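Local coordinates for iron uptake protein A2 (Synechocystis sp., PDB 2VOZ) that probably serves as the ferric-iron-binding component of a periplasmic ABC transporter that imports iron into the cell, at residues T85-M90 against N167-S172; G125-A130 against N262-G267; R129-Y134 against V219-S224; Y227-K232 against G297-P302. All blocks are in the same frame, centred on the assembly; numbering follows the deposited sequence.

In the fold
All four contacts reach one mixed sheet and lie near the iron site, which holds H43, Y44, Y169, Y225 and Y226; the structure is the apo form. Interactions 2 and 3 share R129 and A130 of strand 124-136, and their centres are about 16 Å apart. Interaction 1 joins interaction 2 where D87 N meets V263 O at 2.8 Å, and it supplies Y169. It meets interaction 3 where N170 OD1 lies 2.9 Å from R131 NH2. Interaction 4 meets interaction 2 where Q128 N lies 2.8 Å from Y301 O; in the E300 conformer given, R129 also forms a salt bridge with E300. Interactions 1 and 4 do not touch; their centres are about 18 Å apart.

Interaction 1: residues T85-M90 against N167-S172; sequences TVDAGM and NVYNLS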
loop_
_atom_site.group_PDB
_atom_site.type_symbol
_atom_site.label_atom_id
_atom_site.label_comp_id
_atom_site.label_asym_id
_atom_site.label_seq_id
_atom_site.Cartn_x
_atom_site.Cartn_y
_atom_site.Cartn_z
ATOM N N THR B 85 -3.129 5.923 21.400
ATOM C CA THR B 85 -3.894 4.708 21.238
ATOM C C THR B 85 -5.402 4.986 21.215
ATOM O O THR B 85 -5.837 6.151 21.275
ATOM C CB THR B 85 -3.473 3.640 22.295
ATOM O OG1 THR B 85 -3.946 2.350 21.900
ATOM C CG2 THR B 85 -3.972 3.976 23.652
ATOM N N VAL B 86 -6.173 3.926 21.043
ATOM C CA VAL B 86 -7.579 4.071 20.725
ATOM C C VAL B 86 -8.313 3.439 21.894
ATOM O O VAL B 86 -8.027 2.285 22.283
ATOM C CB VAL B 86 -7.907 3.394 19.385
ATOM C CG1 VAL B 86 -9.407 3.394 19.123
ATOM C CG2 VAL B 86 -7.118 4.076 18.259
ATOM N N ASP B 87 -9.231 4.236 22.445
ATOM C CA ASP B 87 -10.178 3.893 23.495
ATOM C C ASP B 87 -9.584 4.302 24.814
ATOM O O ASP B 87 -8.417 3.966 25.110
ATOM C CB ASP B 87 -10.567 2.389 23.495
ATOM C CG ASP B 87 -11.878 2.118 24.227
ATOM O OD1 ASP B 87 -12.860 1.712 23.551
ATOM O OD2 ASP B 87 -11.948 2.353 25.476
ATOM N N ALA B 88 -10.386 5.011 25.617
ATOM C CA ALA B 88 -9.961 5.438 26.970
ATOM C C ALA B 88 -9.565 4.221 27.804
ATOM O O ALA B 88 -8.791 4.339 28.769
ATOM C CB ALA B 88 -11.055 6.243 27.694
ATOM N N GLY B 89 -10.115 3.061 27.465
ATOM C CA GLY B 89 -9.781 1.807 28.211
ATOM C C GLY B 89 -8.326 1.376 27.933
ATOM O O GLY B 89 -7.671 0.734 28.778
ATOM N N MET B 90 -7.831 1.674 26.737
ATOM C CA MET B 90 -6.431 1.387 26.401
ATOM C C MET B 90 -5.481 2.405 26.982
ATOM O O MET B 90 -4.412 2.045 27.456
ATOM C CB MET B 90 -6.184 1.199 24.885
ATOM C CG MET B 90 -6.940 0.002 24.266
ATOM S SD MET B 90 -6.676 -1.602 25.176
ATOM C CE MET B 90 -4.919 -1.773 25.123
ATOM N N ASN B 167 -13.808 -7.241 24.108
ATOM C CA ASN B 167 -13.485 -6.082 23.292
ATOM C C ASN B 167 -13.578 -4.803 24.117
ATOM O O ASN B 167 -14.514 -4.621 24.882
ATOM C CB ASN B 167 -14.443 -5.971 22.127
ATOM C CG ASN B 167 -14.240 -4.688 21.362
ATOM O OD1 ASN B 167 -14.973 -3.741 21.568
ATOM N ND2 ASN B 167 -13.242 -4.656 20.489
ATOM N N VAL B 168 -12.564 -3.969 23.961
ATOM C CA VAL B 168 -12.465 -2.767 24.805
ATOM C C VAL B 168 -13.604 -1.793 24.614
ATOM O O VAL B 168 -13.976 -1.073 25.574
ATOM C CB VAL B 168 -11.117 -2.085 24.645
ATOM C CG1 VAL B 168 -11.051 -1.354 23.273
ATOM C CG2 VAL B 168 -10.829 -1.145 25.864
ATOM N N TYR B 169 -14.177 -1.713 23.405
ATOM C CA TYR B 169 -15.334 -0.820 23.242
ATOM C C TYR B 169 -16.507 -1.217 24.154
ATOM O O TYR B 169 -17.202 -0.354 24.698
ATOM C CB TYR B 169 -15.877 -0.814 21.807
ATOM C CG TYR B 169 -14.826 -0.697 20.726
ATOM C CD1 TYR B 169 -13.655 0.016 20.925
ATOM C CD2 TYR B 169 -15.047 -1.310 19.485
ATOM C CE1 TYR B 169 -12.705 0.105 19.891
ATOM C CE2 TYR B 169 -14.121 -1.209 18.469
ATOM C CZ TYR B 169 -12.974 -0.525 18.687
ATOM O OH TYR B 169 -12.061 -0.460 17.648
ATOM N N ASN B 170 -16.740 -2.511 24.283
ATOM C CA ASN B 170 -17.775 -3.028 25.190
ATOM C C ASN B 170 -17.398 -2.803 26.632
ATOM O O ASN B 170 -18.233 -2.366 27.425
ATOM C CB ASN B 170 -17.989 -4.520 24.956
ATOM C CG ASN B 170 -18.756 -4.813 23.700
ATOM O OD1 ASN B 170 -19.495 -3.959 23.160
ATOM N ND2 ASN B 170 -18.565 -6.030 23.195
ATOM N N LEU B 171 -16.148 -3.122 26.984
ATOM C CA LEU B 171 -15.661 -2.877 28.343
ATOM C C LEU B 171 -15.925 -1.415 28.723
ATOM O O LEU B 171 -16.418 -1.127 29.806
ATOM C CB LEU B 171 -14.155 -3.159 28.432
ATOM C CG LEU B 171 -13.776 -4.653 28.540
ATOM C CD1 LEU B 171 -12.276 -4.882 28.333
ATOM C CD2 LEU B 171 -14.228 -5.230 29.864
ATOM N N SER B 172 -15.628 -0.504 27.798
ATOM C CA SER B 172 -15.820 0.908 28.096
ATOM C C SER B 172 -17.290 1.346 28.198
ATOM O O SER B 172 -17.645 2.185 29.068
ATOM C CB SER B 172 -15.020 1.771 27.097
ATOM O OG SER B 172 -13.618 1.599 27.368
#
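D87 and Y169 face each other at a CA-CA distance of 7.0 Å, and G89 and S172 at 6.1 Å, where strand 82-86 turns into helix 88-96 beside the first turn of helix 168-181. The D87 carboxylate carries the contact. Its OD2 accepts from S172 OG at 2.6 Å through the syn lone pair. The anti lone pair of the same oxygen takes G89 N at 2.8 Å, which caps helix 88-96. With CG anti to the backbone N (chi1 -160°), the carboxylate reaches across to the other helix. OD1 lies at the edge of the Y169 ring, 3.2 Å from CD1, and the carboxylate and ring planes are only 14° apart. N167 ND2 lies over one face of this ring, offset toward the rim. V168 comes at D87 from the opposite direction. Its CG1 is 3.6 Å from D87 OD1, and its CG2 meets G89 CA at 3.9 Å. M90 SD touches V168 CG2 more loosely. Y169 is an iron-site residue, and its OH is hydrogen-bonded to Y226. D87 OD2 also receives a weak bond from N262 ND2. The buried carboxylate thus joins two helix starts. The donors at OD2 and the nearby helix N-termini would be expected to stabilise its negative charge.

Interaction 2: residues G125-A130 against N262-G267; sequences GFTQRA and NVSGAG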
loop_
_atom_site.group_PDB
_atom_site.type_symbol
_atom_site.label_atom_id
_atom_site.label_comp_id
_atom_site.label_asym_id
_atom_site.label_seq_id
_atom_site.Cartn_x
_atom_site.Cartn_y
_atom_site.Cartn_z
ATOM N N GLY B 125 -7.752 13.217 24.833
ATOM C CA GLY B 125 -8.457 12.729 23.619
ATOM C C GLY B 125 -8.226 13.671 22.452
ATOM O O GLY B 125 -8.224 14.902 22.621
ATOM N N PHE B 126 -7.946 13.083 21.282
ATOM C CA PHE B 126 -7.799 13.860 20.063
ATOM C C PHE B 126 -8.858 13.598 19.000
ATOM O O PHE B 126 -9.041 14.442 18.122
ATOM C CB PHE B 126 -6.391 13.718 19.502
ATOM C CG PHE B 126 -5.382 14.361 20.370
ATOM C CD1 PHE B 126 -5.247 15.773 20.366
ATOM C CD2 PHE B 126 -4.637 13.608 21.253
ATOM C CE1 PHE B 126 -4.322 16.397 21.199
ATOM C CE2 PHE B 126 -3.739 14.226 22.122
ATOM C CZ PHE B 126 -3.576 15.617 22.082
ATOM N N THR B 127 -9.519 12.440 19.051
ATOM C CA THR B 127 -10.732 12.227 18.239
ATOM C C THR B 127 -11.743 11.569 19.139
ATOM O O THR B 127 -11.383 11.048 20.201
ATOM C CB THR B 127 -10.461 11.289 17.025
ATOM O OG1 THR B 127 -10.174 9.986 17.522
ATOM C CG2 THR B 127 -9.304 11.829 16.198
ATOM N N GLN B 128 -13.000 11.551 18.718
ATOM C CA GLN B 128 -14.008 10.840 19.462
ATOM C C GLN B 128 -14.918 10.049 18.527
ATOM O O GLN B 128 -15.024 10.347 17.334
ATOM C CB GLN B 128 -14.786 11.780 20.387
ATOM C CG GLN B 128 -15.563 12.801 19.705
ATOM C CD GLN B 128 -16.215 13.823 20.662
ATOM O OE1 GLN B 128 -16.801 13.471 21.686
ATOM N NE2 GLN B 128 -16.112 15.088 20.307
ATOM N N ARG B 129 -15.453 8.951 19.054
ATOM C CA ARG B 129 -16.385 8.097 18.330
ATOM C C ARG B 129 -17.562 7.898 19.273
ATOM O O ARG B 129 -17.435 8.122 20.487
ATOM C CB ARG B 129 -15.759 6.712 17.990
ATOM C CG ARG B 129 -15.222 5.898 19.204
ATOM C CD ARG B 129 -13.731 6.170 19.582
ATOM N NE ARG B 129 -12.849 5.925 18.444
ATOM C CZ ARG B 129 -12.469 4.697 18.039
ATOM N NH1 ARG B 129 -12.861 3.621 18.715
ATOM N NH2 ARG B 129 -11.729 4.549 16.952
ATOM N N ALA B 130 -18.696 7.518 18.725
ATOM C CA ALA B 130 -19.888 7.259 19.550
ATOM C C ALA B 130 -20.219 5.795 19.429
ATOM O O ALA B 130 -20.063 5.232 18.342
ATOM C CB ALA B 130 -21.083 8.117 19.020
ATOM N N ASN B 262 -16.340 7.821 23.244
ATOM C CA ASN B 262 -15.043 7.356 23.665
ATOM C C ASN B 262 -14.034 8.059 22.760
ATOM O O ASN B 262 -14.428 8.684 21.781
ATOM C CB ASN B 262 -14.971 5.830 23.509
ATOM C CG ASN B 262 -13.968 5.207 24.436
ATOM O OD1 ASN B 262 -12.953 5.829 24.791
ATOM N ND2 ASN B 262 -14.227 3.951 24.823
ATOM N N VAL B 263 -12.761 7.980 23.120
ATOM C CA VAL B 263 -11.744 8.747 22.414
ATOM C C VAL B 263 -10.619 7.904 21.887
ATOM O O VAL B 263 -10.378 6.795 22.376
ATOM C CB VAL B 263 -11.131 9.878 23.328
ATOM C CG1 VAL B 263 -12.194 10.875 23.765
ATOM C CG2 VAL B 263 -10.446 9.266 24.590
ATOM N N SER B 264 -9.918 8.441 20.887
ATOM C CA SER B 264 -8.532 8.024 20.664
ATOM C C SER B 264 -7.676 9.184 21.149
ATOM O O SER B 264 -8.072 10.387 21.055
ATOM C CB SER B 264 -8.222 7.734 19.191
ATOM O OG SER B 264 -8.165 8.915 18.461
ATOM N N GLY B 265 -6.517 8.865 21.688
ATOM C CA GLY B 265 -5.836 9.937 22.392
ATOM C C GLY B 265 -4.411 9.569 22.753
ATOM O O GLY B 265 -3.956 8.482 22.445
ATOM N N ALA B 266 -3.729 10.463 23.440
ATOM C CA ALA B 266 -2.285 10.253 23.663
ATOM C C ALA B 266 -1.825 10.988 24.904
ATOM O O ALA B 266 -2.487 11.929 25.361
ATOM C CB ALA B 266 -1.520 10.758 22.466
ATOM N N GLY B 267 -0.674 10.569 25.408
ATOM C CA GLY B 267 -0.041 11.245 26.554
ATOM C C GLY B 267 1.445 11.201 26.316
ATOM O O GLY B 267 1.947 10.428 25.477
#
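The F126 ring turns an edge to A266: CD2 is 3.9 Å from A266 N, which lies in the ring plane. CE2 meets A266 CB at 4.1 Å. L282 and L285 of helix 275-285 also touch the F126 side chain. The N262 amide is held by its own strand, where OD1 accepts from V263 N in the amide plane, on a lone pair, at 2.7 Å. The same oxygen takes A88 N. The turn at chi2 (-89°) lays R129 CD over the neighbouring strand, 3.4 Å from N262 O; the further bend at chi3 turns the guanidinium toward E300, its salt-bridge partner in the conformer given. The strands run antiparallel with axes 4.4 Å apart. R129 and N262 form a hydrogen-bonded pair, with R129 N to N262 O at 2.9 Å. Q128 and V263 form a non-hydrogen-bonded pair, and the polar end of Q128 leads away to P302 O. Further along, F126 N and T127 N both donate to S264 O, at 2.7 and 3.2 Å. The F126 bond is in the carbonyl plane; the T127 bond is tilted 25° from it. The hydroxyls of T127 and S264 also approach, but S264 has two conformers and the very short separation is doubtful. T127 OG1 is hydrogen-bonded to E300 in the conformer given. Two residues facing S264 make a classic beta bulge. Long antiparallel strands in the middle of the chain are consistent with the interdomain strands of a two-lobed periplasmic binding protein.

Interaction 3: residues R129-Y134 against V219-S224; sequences RARVLY and VAIANS
R131 and N223 project from the same face of the sheet, with guanidinium and amide planes 78° apart. N223 OD1 sits at the guanidinium edge and takes a weak bond from R131 NH1 at 2.8 Å. R131 NH1 also forms a salt bridge with D205, its stronger partner, while R131 NH2 is hydrogen-bonded to N170 OD1. One face of the guanidinium lies over I221 O and A222 CA. The bend at chi2 (147°) lays the chain across I221, nearly at a right angle, with R131 CG 3.7 Å from I221 CG2. N223 ND2 is hydrogen-bonded to the OH of Y225, an iron-site residue. L133 and I221 lie side by side, pointing the same way, with CD2 and CG1 4.0 Å apart. On the other face Y134 reaches back along the neighbouring strand. Its CE1 touches A222 CB at 3.6 Å. Its OH donates to N223 O at 2.8 Å, at the ring edge but from above the carbonyl plane. Main-chain bonds pair V132 with A222 and Y134 with A220. Beyond the strand, S224 keeps the two segments joined: its N donates to A130 O at 2.8 Å. Its side-chain OG, set between the backbone N and the carbonyl carbon (chi1 54°), accepts from A130 N at 3.2 Å in an almost straight bond. Helix 205-213 packs on the Y134 and A220 side, helix 168-181 on the I221 and N223 side. Strand 124-136 also pairs with strand 245-248, and helix 224-232 follows directly from strand 219-223.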
loop_
_atom_site.group_PDB
_atom_site.type_symbol
_atom_site.label_atom_id
_atom_site.label_comp_id
_atom_site.label_asym_id
_atom_site.label_seq_id
_atom_site.Cartn_x
_atom_site.Cartn_y
_atom_site.Cartn_z
ATOM N N ARG B 129 -15.453 8.951 19.054
ATOM C CA ARG B 129 -16.385 8.097 18.330
ATOM C C ARG B 129 -17.562 7.898 19.273
ATOM O O ARG B 129 -17.435 8.122 20.487
ATOM C CB ARG B 129 -15.759 6.712 17.990
ATOM C CG ARG B 129 -15.222 5.898 19.204
ATOM C CD ARG B 129 -13.731 6.170 19.582
ATOM N NE ARG B 129 -12.849 5.925 18.444
ATOM C CZ ARG B 129 -12.469 4.697 18.039
ATOM N NH1 ARG B 129 -12.861 3.621 18.715
ATOM N NH2 ARG B 129 -11.729 4.549 16.952
ATOM N N ALA B 130 -18.696 7.518 18.725
ATOM C CA ALA B 130 -19.888 7.259 19.550
ATOM C C ALA B 130 -20.219 5.795 19.429
ATOM O O ALA B 130 -20.063 5.232 18.342
ATOM C CB ALA B 130 -21.083 8.117 19.020
ATOM N N ARG B 131 -20.666 5.169 20.519
ATOM C CA ARG B 131 -21.089 3.779 20.459
ATOM C C ARG B 131 -22.622 3.867 20.337
ATOM O O ARG B 131 -23.320 4.276 21.264
ATOM C CB ARG B 131 -20.611 2.961 21.684
ATOM C CG ARG B 131 -20.770 1.429 21.450
ATOM C CD ARG B 131 -19.660 0.691 22.176
ATOM N NE ARG B 131 -19.642 -0.737 21.872
ATOM C CZ ARG B 131 -19.171 -1.270 20.735
ATOM N NH1 ARG B 131 -18.685 -0.494 19.768
ATOM N NH2 ARG B 131 -19.175 -2.592 20.567
ATOM N N VAL B 132 -23.116 3.546 19.152
ATOM C CA VAL B 132 -24.494 3.842 18.816
ATOM C C VAL B 132 -25.292 2.558 18.624
ATOM O O VAL B 132 -24.766 1.461 18.777
ATOM C CB VAL B 132 -24.580 4.696 17.529
ATOM C CG1 VAL B 132 -23.956 6.094 17.748
ATOM C CG2 VAL B 132 -23.950 3.970 16.292
ATOM N N LEU B 133 -26.568 2.714 18.273
ATOM C CA LEU B 133 -27.387 1.571 17.930
ATOM C C LEU B 133 -27.604 1.539 16.440
ATOM O O LEU B 133 -27.659 2.605 15.775
ATOM C CB LEU B 133 -28.742 1.669 18.609
ATOM C CG LEU B 133 -28.734 1.884 20.122
ATOM C CD1 LEU B 133 -30.144 1.716 20.731
ATOM C CD2 LEU B 133 -27.770 0.926 20.790
ATOM N N TYR B 134 -27.691 0.320 15.923
ATOM C CA TYR B 134 -28.049 0.077 14.535
ATOM C C TYR B 134 -29.315 -0.750 14.544
ATOM O O TYR B 134 -29.504 -1.611 15.406
ATOM C CB TYR B 134 -26.926 -0.661 13.808
ATOM C CG TYR B 134 -25.734 0.248 13.676
ATOM C CD1 TYR B 134 -24.662 0.152 14.551
ATOM C CD2 TYR B 134 -25.732 1.270 12.739
ATOM C CE1 TYR B 134 -23.555 1.002 14.445
ATOM C CE2 TYR B 134 -24.647 2.130 12.623
ATOM C CZ TYR B 134 -23.566 1.990 13.485
ATOM O OH TYR B 134 -22.503 2.850 13.342
ATOM N N VAL B 219 -31.224 -5.358 16.328
ATOM C CA VAL B 219 -30.593 -4.153 16.939
ATOM C C VAL B 219 -29.173 -4.516 17.339
ATOM O O VAL B 219 -28.957 -5.533 17.987
ATOM C CB VAL B 219 -31.346 -3.620 18.194
ATOM C CG1 VAL B 219 -30.619 -2.402 18.765
ATOM C CG2 VAL B 219 -32.811 -3.287 17.839
ATOM N N ALA B 220 -28.205 -3.720 16.886
ATOM C CA ALA B 220 -26.798 -3.982 17.219
ATOM C C ALA B 220 -26.252 -2.788 17.951
ATOM O O ALA B 220 -26.761 -1.656 17.788
ATOM C CB ALA B 220 -25.966 -4.228 15.982
ATOM N N ILE B 221 -25.207 -3.042 18.754
ATOM C CA ILE B 221 -24.446 -1.966 19.384
ATOM C C ILE B 221 -23.083 -1.961 18.710
ATOM O O ILE B 221 -22.432 -3.013 18.646
ATOM C CB ILE B 221 -24.267 -2.233 20.890
ATOM C CG1 ILE B 221 -25.657 -2.320 21.571
ATOM C CG2 ILE B 221 -23.439 -1.100 21.545
ATOM C CD1 ILE B 221 -25.598 -2.680 23.075
ATOM N N ALA B 222 -22.692 -0.827 18.126
ATOM C CA ALA B 222 -21.392 -0.734 17.430
ATOM C C ALA B 222 -21.023 0.711 17.283
ATOM O O ALA B 222 -21.834 1.595 17.524
ATOM C CB ALA B 222 -21.409 -1.434 16.065
ATOM N N ASN B 223 -19.760 0.975 16.973
ATOM C CA ASN B 223 -19.344 2.359 16.843
ATOM C C ASN B 223 -19.864 3.022 15.579
ATOM O O ASN B 223 -20.088 2.345 14.560
ATOM C CB ASN B 223 -17.843 2.454 16.908
ATOM C CG ASN B 223 -17.312 2.153 18.316
ATOM O OD1 ASN B 223 -18.051 2.241 19.316
ATOM N ND2 ASN B 223 -16.025 1.820 18.394
ATOM N N SER B 224 -19.968 4.345 15.668
ATOM C CA SER B 224 -20.444 5.221 14.613
ATOM C C SER B 224 -19.651 5.091 13.290
ATOM O O SER B 224 -20.260 5.016 12.204
ATOM C CB SER B 224 -20.390 6.689 15.127
ATOM O OG SER B 224 -19.091 7.007 15.616
#

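Interaction 4: residues Y227-K232 against G297-P302; sequences YIRLQK and GNNEYP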
loop_
_atom_site.group_PDB
_atom_site.type_symbol
_atom_site.label_atom_id
_atom_site.label_comp_id
_atom_site.label_asym_id
_atom_site.label_seq_id
_atom_site.Cartn_x
_atom_site.Cartn_y
_atom_site.Cartn_z
ATOM N N TYR B 227 -20.318 2.448 10.316
ATOM C CA TYR B 227 -21.391 2.660 9.363
ATOM C C TYR B 227 -20.989 3.657 8.267
ATOM O O TYR B 227 -21.350 3.483 7.097
ATOM C CB TYR B 227 -22.633 3.106 10.106
ATOM C CG TYR B 227 -23.896 3.159 9.263
ATOM C CD1 TYR B 227 -24.723 2.033 9.118
ATOM C CD2 TYR B 227 -24.259 4.324 8.618
ATOM C CE1 TYR B 227 -25.892 2.087 8.361
ATOM C CE2 TYR B 227 -25.428 4.391 7.857
ATOM C CZ TYR B 227 -26.244 3.276 7.740
ATOM O OH TYR B 227 -27.385 3.390 6.968
ATOM N N ILE B 228 -20.211 4.660 8.656
ATOM C CA ILE B 228 -19.713 5.645 7.678
ATOM C C ILE B 228 -18.872 4.930 6.631
ATOM O O ILE B 228 -18.982 5.237 5.438
ATOM C CB ILE B 228 -18.978 6.833 8.355
ATOM C CG1 ILE B 228 -19.774 7.396 9.548
ATOM C CG2 ILE B 228 -18.669 7.919 7.294
ATOM C CD1 ILE B 228 -21.225 7.846 9.175
ATOM N N ARG B 229 -18.064 3.937 7.041
ATOM C CA ARG B 229 -17.276 3.158 6.064
ATOM C C ARG B 229 -18.165 2.519 5.045
ATOM O O ARG B 229 -17.875 2.574 3.874
ATOM C CB ARG B 229 -16.499 2.014 6.713
ATOM C CG ARG B 229 -15.381 2.479 7.527
ATOM C CD ARG B 229 -14.617 1.291 8.095
ATOM N NE ARG B 229 -13.752 1.766 9.163
ATOM C CZ ARG B 229 -13.052 0.964 9.957
ATOM N NH1 ARG B 229 -12.319 1.502 10.917
ATOM N NH2 ARG B 229 -13.066 -0.363 9.768
ATOM N N LEU B 230 -19.238 1.883 5.518
ATOM C CA LEU B 230 -20.168 1.174 4.629
ATOM C C LEU B 230 -20.825 2.164 3.650
ATOM O O LEU B 230 -20.887 1.874 2.458
ATOM C CB LEU B 230 -21.242 0.437 5.435
ATOM C CG LEU B 230 -20.688 -0.748 6.240
ATOM C CD1 LEU B 230 -21.830 -1.343 7.111
ATOM C CD2 LEU B 230 -20.120 -1.813 5.305
ATOM N N GLN B 231 -21.214 3.355 4.140
ATOM C CA GLN B 231 -21.847 4.373 3.293
ATOM C C GLN B 231 -20.891 4.802 2.165
ATOM O O GLN B 231 -21.305 5.048 1.017
ATOM C CB GLN B 231 -22.253 5.577 4.137
ATOM C CG GLN B 231 -23.464 5.322 5.050
ATOM C CD GLN B 231 -23.865 6.590 5.742
ATOM O OE1 GLN B 231 -23.378 6.890 6.841
ATOM N NE2 GLN B 231 -24.737 7.373 5.091
ATOM N N LYS B 232 -19.608 4.888 2.497
ATOM C CA LYS B 232 -18.615 5.368 1.548
ATOM C C LYS B 232 -18.143 4.261 0.569
ATOM O O LYS B 232 -17.510 4.540 -0.489
ATOM C CB LYS B 232 -17.452 5.950 2.320
ATOM C CG LYS B 232 -17.774 7.316 2.900
ATOM C CD LYS B 232 -16.552 7.834 3.635
ATOM C CE LYS B 232 -16.795 9.233 4.174
ATOM N NZ LYS B 232 -15.514 9.752 4.692
ATOM N N GLY B 297 -9.603 10.700 9.087
ATOM C CA GLY B 297 -8.865 9.444 8.802
ATOM C C GLY B 297 -9.690 8.188 9.040
ATOM O O GLY B 297 -9.663 7.213 8.236
ATOM N N ASN B 298 -10.412 8.185 10.161
ATOM C CA ASN B 298 -11.255 7.061 10.501
ATOM C C ASN B 298 -12.720 7.465 10.683
ATOM O O ASN B 298 -13.445 6.859 11.457
ATOM C CB ASN B 298 -10.734 6.353 11.751
ATOM C CG ASN B 298 -11.355 4.971 11.960
ATOM O OD1 ASN B 298 -11.757 4.277 11.001
ATOM N ND2 ASN B 298 -11.416 4.546 13.227
ATOM N N ASN B 299 -13.164 8.518 10.000
ATOM C CA ASN B 299 -14.587 8.877 10.068
ATOM C C ASN B 299 -15.052 9.117 11.506
ATOM O O ASN B 299 -16.148 8.700 11.897
ATOM C CB ASN B 299 -15.440 7.793 9.390
ATOM C CG ASN B 299 -15.183 7.719 7.936
ATOM O OD1 ASN B 299 -15.292 8.741 7.242
ATOM N ND2 ASN B 299 -14.849 6.530 7.441
ATOM N N GLU B 300 -14.197 9.794 12.267
ATOM C CA GLU B 300 -14.442 10.109 13.688
ATOM C C GLU B 300 -14.749 11.583 13.801
ATOM O O GLU B 300 -14.636 12.321 12.819
ATOM C CB GLU B 300 -13.200 9.773 14.541
ATOM C CG GLU B 300 -13.105 8.308 14.944
ATOM C CD GLU B 300 -11.657 7.789 15.119
ATOM O OE1 GLU B 300 -11.499 6.585 15.421
ATOM O OE2 GLU B 300 -10.663 8.554 14.973
ATOM N N TYR B 301 -15.153 12.018 15.005
ATOM C CA TYR B 301 -15.405 13.441 15.231
ATOM C C TYR B 301 -14.154 14.078 15.819
ATOM O O TYR B 301 -13.474 13.471 16.667
ATOM C CB TYR B 301 -16.509 13.625 16.254
ATOM C CG TYR B 301 -17.827 12.995 15.926
ATOM C CD1 TYR B 301 -18.118 11.659 16.301
ATOM C CD2 TYR B 301 -18.817 13.730 15.255
ATOM C CE1 TYR B 301 -19.368 11.087 16.024
ATOM C CE2 TYR B 301 -20.072 13.155 14.969
ATOM C CZ TYR B 301 -20.330 11.843 15.366
ATOM O OH TYR B 301 -21.554 11.260 15.124
ATOM N N PRO B 302 -13.874 15.336 15.445
ATOM C CA PRO B 302 -12.838 16.056 16.201
ATOM C C PRO B 302 -13.262 16.243 17.635
ATOM O O PRO B 302 -14.469 16.170 17.956
ATOM C CB PRO B 302 -12.788 17.443 15.517
ATOM C CG PRO B 302 -13.371 17.198 14.122
ATOM C CD PRO B 302 -14.458 16.162 14.360
HETATM O O HOH W 1 -13.547 4.610 9.254
#
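R229 is extended from CG to NE, which carries its guanidinium to N298, whose CG lies anti to the backbone N (chi1 -165°). R229 NH1 donates to N298 OD1 at 2.8 Å, on a lone pair in the amide plane. The oxygen sits at the guanidinium edge, and the two planes are 43° apart. A water lies in the guanidinium plane beside this bond. It accepts from R229 NE and N299 ND2, both at 2.9 Å, and donates to N298 OD1. K232, likewise extended, comes at N299 from the opposite direction, and its NZ donates to N299 OD1 at 2.8 Å, in the carbonyl plane. I228 CG2 packs against the same oxygen at 3.5 Å. The amide oxygen and nitrogen of N299 thus each have a partner. N299 has positive phi and is the C' residue of the Schellman motif that ends helix 288-297. In the conformer given, N298 ND2 also donates to E300 OE1. N298 packs on Y44 and Y225, both iron-site residues. K232 also forms salt bridges with D310 and with D52 of the second subunit. The contact joins helix 224-232 to the turn between helix 288-297 and strand 301-302, and helix 311-314 covers I228.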